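Local structure of transcriptional regulator (NtrC family) (3DZD) at residues Glu193-Gly205 and Lys214-Leu228. The protein probably activates transcription by sigma54 RNA polymerase, as an NtrC-family response regulator whose AAA+ ATPase domain binds nucleotide. Sequence-based numbering, arbitrary orientation.
Sequences ELAESELFGHEKG and KKGKLELADQGTLFL
The ammonium group of Lys214 has two partners on helix 195-200. Lys214 NZ forms a salt bridge with Glu198 OE2 at 3.5 Å, and a weak hydrogen bond to Ser197 OG. The lysine leaves the backbone with CG anti to N (chi1 -173°) and bends at chi3 (67°), which brings NZ to Ser197 and Glu198. On the way it crosses the His202 ring. Lys214 CB lies over one face of the His202 ring, 3.7 Å from its centroid and offset toward the rim, while its CE approaches NE2 of His202. The backbones of these two residues pair as well. Lys214 N gives His202 O a nearly straight bond of 2.8 Å (175°), and the return bond from His202 N is weak. These bonds belong to a short, weakly paired antiparallel hairpin, 201-202 with 214-215, of the sigma54 interaction domain. By family, the loop it carries, between the two strands, corresponds to the GAFTGA loop that contacts sigma54. The helix ending at Phe200 meets the start of helix 217-220 at two glycines. Gly201 has positive phi, and Gly216 is the N-cap residue. Gly201 CA and Gly216 CA are 3.6 Å apart, and the backbone of the other segment fills the place where either would carry a CB. Leu218 N bonds to Leu199 O at 3.1 Å, in the carbonyl plane on a lone pair. The Leu218 side chain runs beside Phe200 and sets CD1 over the ring face, 3.9 Å from the centroid. Lys241 of helix 236-248 makes a cation-pi contact with the same ring. Deeper in, CD2 of Leu199 meets CD2 of Leu228 at 4.2 Å and also touches Leu226, which joins the helix to strand 225-229, an inner strand of the parallel ATPase sheet.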
# COMPACT_ATOMS: atom_id res chain seq x y z
N GLU A 193 -17.01 -20.89 -6.44
CA GLU A 193 -17.33 -20.03 -7.58
C GLU A 193 -17.25 -18.53 -7.28
O GLU A 193 -17.56 -17.71 -8.14
CB GLU A 193 -18.69 -20.41 -8.16
CG GLU A 193 -18.66 -21.72 -8.93
CD GLU A 193 -19.96 -22.50 -8.85
OE1 GLU A 193 -20.85 -22.09 -8.07
OE2 GLU A 193 -20.08 -23.53 -9.55
N LEU A 194 -16.83 -18.18 -6.07
CA LEU A 194 -16.47 -16.80 -5.77
C LEU A 194 -15.17 -16.43 -6.47
O LEU A 194 -14.84 -15.25 -6.62
CB LEU A 194 -16.33 -16.60 -4.26
CG LEU A 194 -17.39 -15.71 -3.60
CD1 LEU A 194 -18.80 -16.30 -3.74
CD2 LEU A 194 -17.04 -15.47 -2.13
N ALA A 195 -14.44 -17.45 -6.91
CA ALA A 195 -13.19 -17.25 -7.62
C ALA A 195 -13.40 -16.41 -8.87
O ALA A 195 -12.75 -15.38 -9.05
CB ALA A 195 -12.56 -18.59 -7.98
N GLU A 196 -14.31 -16.84 -9.74
CA GLU A 196 -14.59 -16.11 -10.98
C GLU A 196 -14.92 -14.64 -10.72
O GLU A 196 -14.72 -13.79 -11.59
CB GLU A 196 -15.72 -16.77 -11.76
CG GLU A 196 -16.14 -16.02 -13.01
CD GLU A 196 -17.12 -16.80 -13.87
OE1 GLU A 196 -17.46 -17.94 -13.49
OE2 GLU A 196 -17.54 -16.28 -14.92
N SER A 197 -15.41 -14.35 -9.53
CA SER A 197 -15.76 -12.98 -9.15
C SER A 197 -14.55 -12.22 -8.63
O SER A 197 -14.38 -11.03 -8.89
CB SER A 197 -16.85 -12.99 -8.08
OG SER A 197 -16.87 -11.77 -7.37
N GLU A 198 -13.71 -12.92 -7.88
CA GLU A 198 -12.48 -12.32 -7.35
C GLU A 198 -11.57 -11.87 -8.48
O GLU A 198 -10.90 -10.85 -8.38
CB GLU A 198 -11.75 -13.34 -6.47
CG GLU A 198 -12.37 -13.52 -5.12
CD GLU A 198 -12.17 -12.31 -4.25
OE1 GLU A 198 -11.01 -12.06 -3.84
OE2 GLU A 198 -13.17 -11.61 -3.96
N LEU A 199 -11.56 -12.65 -9.56
CA LEU A 199 -10.69 -12.38 -10.69
C LEU A 199 -11.24 -11.29 -11.59
O LEU A 199 -10.52 -10.35 -11.95
CB LEU A 199 -10.50 -13.65 -11.52
CG LEU A 199 -9.37 -14.62 -11.16
CD1 LEU A 199 -9.32 -15.77 -12.17
CD2 LEU A 199 -8.04 -13.90 -11.11
N PHE A 200 -12.51 -11.42 -11.96
CA PHE A 200 -13.11 -10.58 -12.99
C PHE A 200 -13.84 -9.35 -12.44
O PHE A 200 -14.16 -8.43 -13.17
CB PHE A 200 -14.05 -11.40 -13.86
CG PHE A 200 -13.35 -12.44 -14.68
CD1 PHE A 200 -12.81 -12.12 -15.92
CD2 PHE A 200 -13.20 -13.73 -14.20
CE1 PHE A 200 -12.15 -13.06 -16.67
CE2 PHE A 200 -12.53 -14.68 -14.95
CZ PHE A 200 -12.01 -14.35 -16.18
N GLY A 201 -14.09 -9.35 -11.14
CA GLY A 201 -14.84 -8.26 -10.55
C GLY A 201 -16.27 -8.26 -11.05
O GLY A 201 -16.61 -8.98 -11.99
N HIS A 202 -17.11 -7.45 -10.42
CA HIS A 202 -18.50 -7.36 -10.82
C HIS A 202 -18.93 -5.90 -10.92
O HIS A 202 -18.29 -5.02 -10.36
CB HIS A 202 -19.39 -8.11 -9.82
CG HIS A 202 -19.11 -7.78 -8.39
ND1 HIS A 202 -19.79 -6.79 -7.71
CD2 HIS A 202 -18.22 -8.30 -7.52
CE1 HIS A 202 -19.33 -6.72 -6.47
NE2 HIS A 202 -18.38 -7.63 -6.33
N GLU A 203 -20.01 -5.66 -11.64
CA GLU A 203 -20.46 -4.30 -11.87
C GLU A 203 -21.92 -4.27 -12.26
O GLU A 203 -22.29 -4.80 -13.30
CB GLU A 203 -19.59 -3.64 -12.94
CG GLU A 203 -20.19 -2.43 -13.60
CD GLU A 203 -20.83 -2.77 -14.93
OE1 GLU A 203 -20.45 -3.81 -15.50
OE2 GLU A 203 -21.70 -2.00 -15.39
N LYS A 204 -22.74 -3.68 -11.39
CA LYS A 204 -24.19 -3.54 -11.61
C LYS A 204 -25.00 -4.69 -10.99
O LYS A 204 -26.11 -4.99 -11.44
CB LYS A 204 -24.51 -3.39 -13.10
CG LYS A 204 -25.94 -2.97 -13.41
CD LYS A 204 -26.15 -2.83 -14.91
CE LYS A 204 -27.61 -2.55 -15.23
NZ LYS A 204 -28.12 -1.37 -14.48
N GLY A 205 -24.45 -5.32 -9.96
CA GLY A 205 -25.17 -6.33 -9.20
C GLY A 205 -25.02 -7.76 -9.69
O GLY A 205 -26.00 -8.51 -9.71
N LYS A 214 -17.17 -3.54 -8.29
CA LYS A 214 -15.93 -3.95 -7.64
C LYS A 214 -14.92 -4.44 -8.67
O LYS A 214 -15.25 -5.22 -9.56
CB LYS A 214 -16.19 -5.05 -6.60
CG LYS A 214 -14.97 -5.41 -5.76
CD LYS A 214 -15.07 -6.82 -5.17
CE LYS A 214 -15.02 -7.90 -6.26
NZ LYS A 214 -15.15 -9.28 -5.70
N LYS A 215 -13.68 -3.97 -8.55
CA LYS A 215 -12.62 -4.34 -9.49
C LYS A 215 -12.09 -5.75 -9.22
O LYS A 215 -11.87 -6.13 -8.06
CB LYS A 215 -11.46 -3.34 -9.41
CG LYS A 215 -11.89 -1.91 -9.18
CD LYS A 215 -10.69 -0.97 -9.07
CE LYS A 215 -10.22 -0.49 -10.44
NZ LYS A 215 -9.51 0.82 -10.37
N GLY A 216 -11.88 -6.52 -10.28
CA GLY A 216 -11.30 -7.84 -10.14
C GLY A 216 -9.80 -7.78 -9.94
O GLY A 216 -9.17 -6.75 -10.22
N LYS A 217 -9.23 -8.87 -9.44
CA LYS A 217 -7.79 -8.98 -9.24
C LYS A 217 -7.04 -8.82 -10.57
O LYS A 217 -5.95 -8.25 -10.61
CB LYS A 217 -7.44 -10.33 -8.61
CG LYS A 217 -8.23 -10.67 -7.37
CD LYS A 217 -7.59 -10.08 -6.12
CE LYS A 217 -7.90 -10.92 -4.88
NZ LYS A 217 -7.20 -10.42 -3.67
N LEU A 218 -7.61 -9.33 -11.65
CA LEU A 218 -6.99 -9.16 -12.96
C LEU A 218 -6.63 -7.69 -13.16
O LEU A 218 -5.50 -7.35 -13.50
CB LEU A 218 -7.91 -9.64 -14.08
CG LEU A 218 -7.96 -11.15 -14.30
CD1 LEU A 218 -9.23 -11.56 -15.05
CD2 LEU A 218 -6.73 -11.60 -15.05
N GLU A 219 -7.61 -6.83 -12.92
CA GLU A 219 -7.47 -5.39 -13.08
C GLU A 219 -6.54 -4.75 -12.05
O GLU A 219 -5.82 -3.80 -12.35
CB GLU A 219 -8.86 -4.76 -12.99
CG GLU A 219 -8.91 -3.28 -13.22
CD GLU A 219 -10.33 -2.78 -13.28
OE1 GLU A 219 -11.25 -3.63 -13.20
OE2 GLU A 219 -10.54 -1.56 -13.41
N LEU A 220 -6.58 -5.26 -10.82
CA LEU A 220 -5.75 -4.71 -9.74
C LEU A 220 -4.27 -5.01 -9.98
O LEU A 220 -3.40 -4.38 -9.38
CB LEU A 220 -6.18 -5.28 -8.39
CG LEU A 220 -7.51 -4.77 -7.84
CD1 LEU A 220 -8.11 -5.75 -6.85
CD2 LEU A 220 -7.32 -3.41 -7.19
N ALA A 221 -3.99 -5.96 -10.86
CA ALA A 221 -2.62 -6.39 -11.11
C ALA A 221 -2.01 -5.69 -12.32
O ALA A 221 -0.88 -5.98 -12.70
CB ALA A 221 -2.57 -7.90 -11.27
N ASP A 222 -2.77 -4.78 -12.92
CA ASP A 222 -2.30 -4.01 -14.07
C ASP A 222 -0.87 -3.51 -13.86
O ASP A 222 -0.56 -2.89 -12.84
CB ASP A 222 -3.24 -2.84 -14.35
CG ASP A 222 -3.11 -2.30 -15.77
OD1 ASP A 222 -2.54 -2.99 -16.65
OD2 ASP A 222 -3.59 -1.17 -16.01
N GLN A 223 -0.02 -3.80 -14.83
CA GLN A 223 1.40 -3.44 -14.78
C GLN A 223 2.14 -4.05 -13.59
O GLN A 223 3.26 -3.65 -13.28
CB GLN A 223 1.60 -1.93 -14.82
CG GLN A 223 0.97 -1.27 -16.04
CD GLN A 223 1.54 0.12 -16.31
OE1 GLN A 223 2.68 0.26 -16.77
NE2 GLN A 223 0.75 1.15 -16.02
N GLY A 224 1.51 -5.02 -12.93
CA GLY A 224 2.14 -5.73 -11.85
C GLY A 224 2.16 -7.24 -12.06
O GLY A 224 2.25 -7.73 -13.18
N THR A 225 2.04 -7.97 -10.96
CA THR A 225 2.17 -9.42 -11.00
C THR A 225 0.98 -10.02 -10.29
O THR A 225 0.68 -9.66 -9.15
CB THR A 225 3.46 -9.88 -10.31
OG1 THR A 225 4.60 -9.39 -11.03
CG2 THR A 225 3.53 -11.41 -10.24
N LEU A 226 0.29 -10.91 -10.98
CA LEU A 226 -0.83 -11.63 -10.40
C LEU A 226 -0.33 -13.01 -9.98
O LEU A 226 0.13 -13.78 -10.83
CB LEU A 226 -1.94 -11.77 -11.43
CG LEU A 226 -3.23 -12.44 -10.98
CD1 LEU A 226 -4.01 -11.51 -10.07
CD2 LEU A 226 -4.06 -12.85 -12.19
N PHE A 227 -0.42 -13.31 -8.68
CA PHE A 227 -0.03 -14.61 -8.13
C PHE A 227 -1.26 -15.47 -7.86
O PHE A 227 -2.07 -15.15 -7.00
CB PHE A 227 0.79 -14.44 -6.85
CG PHE A 227 1.15 -15.74 -6.15
CD1 PHE A 227 1.85 -16.74 -6.81
CD2 PHE A 227 0.82 -15.95 -4.81
CE1 PHE A 227 2.19 -17.92 -6.16
CE2 PHE A 227 1.15 -17.12 -4.17
CZ PHE A 227 1.84 -18.11 -4.85
N LEU A 228 -1.39 -16.56 -8.61
CA LEU A 228 -2.49 -17.49 -8.44
C LEU A 228 -2.07 -18.67 -7.57
O LEU A 228 -1.44 -19.61 -8.06
CB LEU A 228 -2.95 -18.01 -9.80
CG LEU A 228 -3.43 -16.94 -10.78
CD1 LEU A 228 -3.64 -17.54 -12.14
CD2 LEU A 228 -4.71 -16.26 -10.27